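Local coordinates for flagellar brake protein YcgR (PDB 5Y6H), which acts as a c-di-GMP-dependent flagellar brake, binding elements of the flagellar motor and slowing it, and is represented here by its N-terminal domain, which is involved in FliG binding, at residues V82-E87 with P106-V111. Residues are numbered along the deposited sequence; the frame is centred on the assembly and turned at random.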
loop_
_atom_site.group_PDB
_atom_site.type_symbol
_atom_site.label_atom_id
_atom_site.label_comp_id
_atom_site.label_asym_id
_atom_site.label_seq_id
_atom_site.Cartn_x
_atom_site.Cartn_y
_atom_site.Cartn_z
ATOM N N VAL A 82 0.820 9.262 -3.044
ATOM C CA VAL A 82 0.072 8.096 -3.498
ATOM C C VAL A 82 -0.923 7.733 -2.406
ATOM O O VAL A 82 -0.569 7.717 -1.222
ATOM C CB VAL A 82 1.015 6.917 -3.800
ATOM C CG1 VAL A 82 0.220 5.643 -4.084
ATOM C CG2 VAL A 82 1.944 7.258 -4.960
ATOM N N GLU A 83 -2.172 7.461 -2.789
ATOM C CA GLU A 83 -3.169 6.997 -1.830
ATOM C C GLU A 83 -4.096 5.988 -2.491
ATOM O O GLU A 83 -4.619 6.242 -3.579
ATOM C CB GLU A 83 -3.986 8.163 -1.260
ATOM C CG GLU A 83 -5.156 7.720 -0.390
ATOM C CD GLU A 83 -5.731 8.849 0.445
ATOM O OE1 GLU A 83 -6.966 9.036 0.425
ATOM O OE2 GLU A 83 -4.950 9.548 1.126
ATOM N N PHE A 84 -4.295 4.846 -1.836
ATOM C CA PHE A 84 -5.266 3.865 -2.301
ATOM C C PHE A 84 -5.721 3.039 -1.106
ATOM O O PHE A 84 -5.114 3.073 -0.034
ATOM C CB PHE A 84 -4.702 2.984 -3.424
ATOM C CG PHE A 84 -3.467 2.201 -3.047
ATOM C CD1 PHE A 84 -3.565 0.874 -2.659
ATOM C CD2 PHE A 84 -2.210 2.783 -3.118
ATOM C CE1 PHE A 84 -2.435 0.144 -2.336
ATOM C CE2 PHE A 84 -1.074 2.057 -2.788
ATOM C CZ PHE A 84 -1.189 0.738 -2.396
ATOM N N THR A 85 -6.817 2.310 -1.300
ATOM C CA THR A 85 -7.414 1.504 -0.245
ATOM C C THR A 85 -7.564 0.071 -0.731
ATOM O O THR A 85 -7.961 -0.167 -1.876
ATOM C CB THR A 85 -8.783 2.065 0.177
ATOM O OG1 THR A 85 -8.621 3.404 0.657
ATOM C CG2 THR A 85 -9.407 1.216 1.276
ATOM N N VAL A 86 -7.228 -0.880 0.139
ATOM C CA VAL A 86 -7.436 -2.296 -0.127
ATOM C C VAL A 86 -8.404 -2.843 0.915
ATOM O O VAL A 86 -8.568 -2.290 2.006
ATOM C CB VAL A 86 -6.117 -3.092 -0.123
ATOM C CG1 VAL A 86 -5.190 -2.592 -1.225
ATOM C CG2 VAL A 86 -5.448 -2.982 1.232
ATOM N N GLU A 87 -9.056 -3.949 0.565
ATOM C CA GLU A 87 -10.109 -4.490 1.414
ATOM C C GLU A 87 -9.611 -5.525 2.409
ATOM O O GLU A 87 -10.294 -5.781 3.407
ATOM C CB GLU A 87 -11.214 -5.112 0.553
ATOM C CG GLU A 87 -11.898 -4.123 -0.377
ATOM C CD GLU A 87 -13.135 -4.703 -1.031
ATOM O OE1 GLU A 87 -13.618 -5.754 -0.560
ATOM O OE2 GLU A 87 -13.625 -4.107 -2.014
ATOM N N PRO A 106 -8.516 -1.286 -7.467
ATOM C CA PRO A 106 -9.112 -0.904 -8.758
ATOM C C PRO A 106 -8.866 0.550 -9.121
ATOM O O PRO A 106 -8.855 0.886 -10.312
ATOM C CB PRO A 106 -10.605 -1.199 -8.557
ATOM C CG PRO A 106 -10.797 -1.174 -7.073
ATOM C CD PRO A 106 -9.531 -1.710 -6.490
ATOM N N THR A 107 -8.679 1.427 -8.137
ATOM C CA THR A 107 -8.335 2.819 -8.398
ATOM C C THR A 107 -7.238 3.252 -7.437
ATOM O O THR A 107 -7.043 2.660 -6.373
ATOM C CB THR A 107 -9.545 3.764 -8.269
ATOM O OG1 THR A 107 -9.992 3.800 -6.907
ATOM C CG2 THR A 107 -10.690 3.323 -9.171
ATOM N N LEU A 108 -6.528 4.309 -7.827
ATOM C CA LEU A 108 -5.390 4.820 -7.076
ATOM C C LEU A 108 -5.320 6.327 -7.277
ATOM O O LEU A 108 -5.579 6.820 -8.377
ATOM C CB LEU A 108 -4.091 4.137 -7.534
ATOM C CG LEU A 108 -2.727 4.472 -6.923
ATOM C CD1 LEU A 108 -1.821 3.260 -7.017
ATOM C CD2 LEU A 108 -2.088 5.659 -7.632
ATOM N N TRP A 109 -4.982 7.054 -6.215
ATOM C CA TRP A 109 -4.739 8.489 -6.301
ATOM C C TRP A 109 -3.239 8.742 -6.390
ATOM O O TRP A 109 -2.471 8.248 -5.562
ATOM C CB TRP A 109 -5.320 9.231 -5.095
ATOM C CG TRP A 109 -6.814 9.144 -4.957
ATOM C CD1 TRP A 109 -7.511 8.319 -4.122
ATOM C CD2 TRP A 109 -7.791 9.917 -5.666
ATOM N NE1 TRP A 109 -8.862 8.528 -4.269
ATOM C CE2 TRP A 109 -9.061 9.504 -5.210
ATOM C CE3 TRP A 109 -7.717 10.917 -6.640
ATOM C CZ2 TRP A 109 -10.246 10.058 -5.696
ATOM C CZ3 TRP A 109 -8.896 11.465 -7.122
ATOM C CH2 TRP A 109 -10.143 11.033 -6.650
ATOM N N PHE A 110 -2.824 9.496 -7.407
ATOM C CA PHE A 110 -1.449 9.976 -7.545
ATOM C C PHE A 110 -1.556 11.495 -7.570
ATOM O O PHE A 110 -1.704 12.095 -8.636
ATOM C CB PHE A 110 -0.767 9.423 -8.807
ATOM C CG PHE A 110 0.731 9.566 -8.807
ATOM C CD1 PHE A 110 1.442 9.561 -9.997
ATOM C CD2 PHE A 110 1.430 9.701 -7.618
ATOM C CE1 PHE A 110 2.819 9.688 -10.002
ATOM C CE2 PHE A 110 2.806 9.831 -7.615
ATOM C CZ PHE A 110 3.503 9.824 -8.808
ATOM N N VAL A 111 -1.495 12.106 -6.389
ATOM C CA VAL A 111 -1.798 13.524 -6.215
ATOM C C VAL A 111 -0.509 14.325 -6.366
ATOM O O VAL A 111 0.372 14.277 -5.504
ATOM C CB VAL A 111 -2.459 13.786 -4.856
ATOM C CG1 VAL A 111 -2.892 15.239 -4.748
ATOM C CG2 VAL A 111 -3.646 12.854 -4.659
HETATM O O HOH W 1 -8.408 2.864 -3.831
#
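E83 and W109 form the hydrogen-bonded pair of an antiparallel beta ladder, in which the last strand of the domain, 108-111, joins strand 80-86 within the sheet of the YcgR N-terminal (PilZN) domain. Two backbone bonds close the ring: W109 N gives its hydrogen to E83 O at 2.8 Å, and E83 N returns one to W109 O at 2.9 Å. The second carbonyl also receives a CH···O contact from V82 CA, 3.3 Å from W109 O. Toward T107 and T85 the backbones draw apart, and a water bridges them, accepting from T85 N at 3.0 Å and donating to T107 O at 2.9 Å.

E83 and W109 project from the same face. The long, extended E83 chain suits this partly exposed face, where OE2 hydrogen-bonds the hydroxyl of Y4, whose ring also meets the amphipathic indole.

V82 and its non-hydrogen-bonded partner F110 share the opposite face, with F84 and L108 directed to the same side. Apolar residues fit this layer facing helix 13-26, V82 against V19, F84 against L20 and L108 against both. The chi1 of F84 (59°) turns its ring so that CD2 approaches L108 CD1 (3.9 Å). The two methyls of V82 divide their contacts: CG1 lies in plane at the edge of the F84 ring and reaches L108 CD2 (4.2 Å), while CG2 packs 3.6 Å from CD2 of F110.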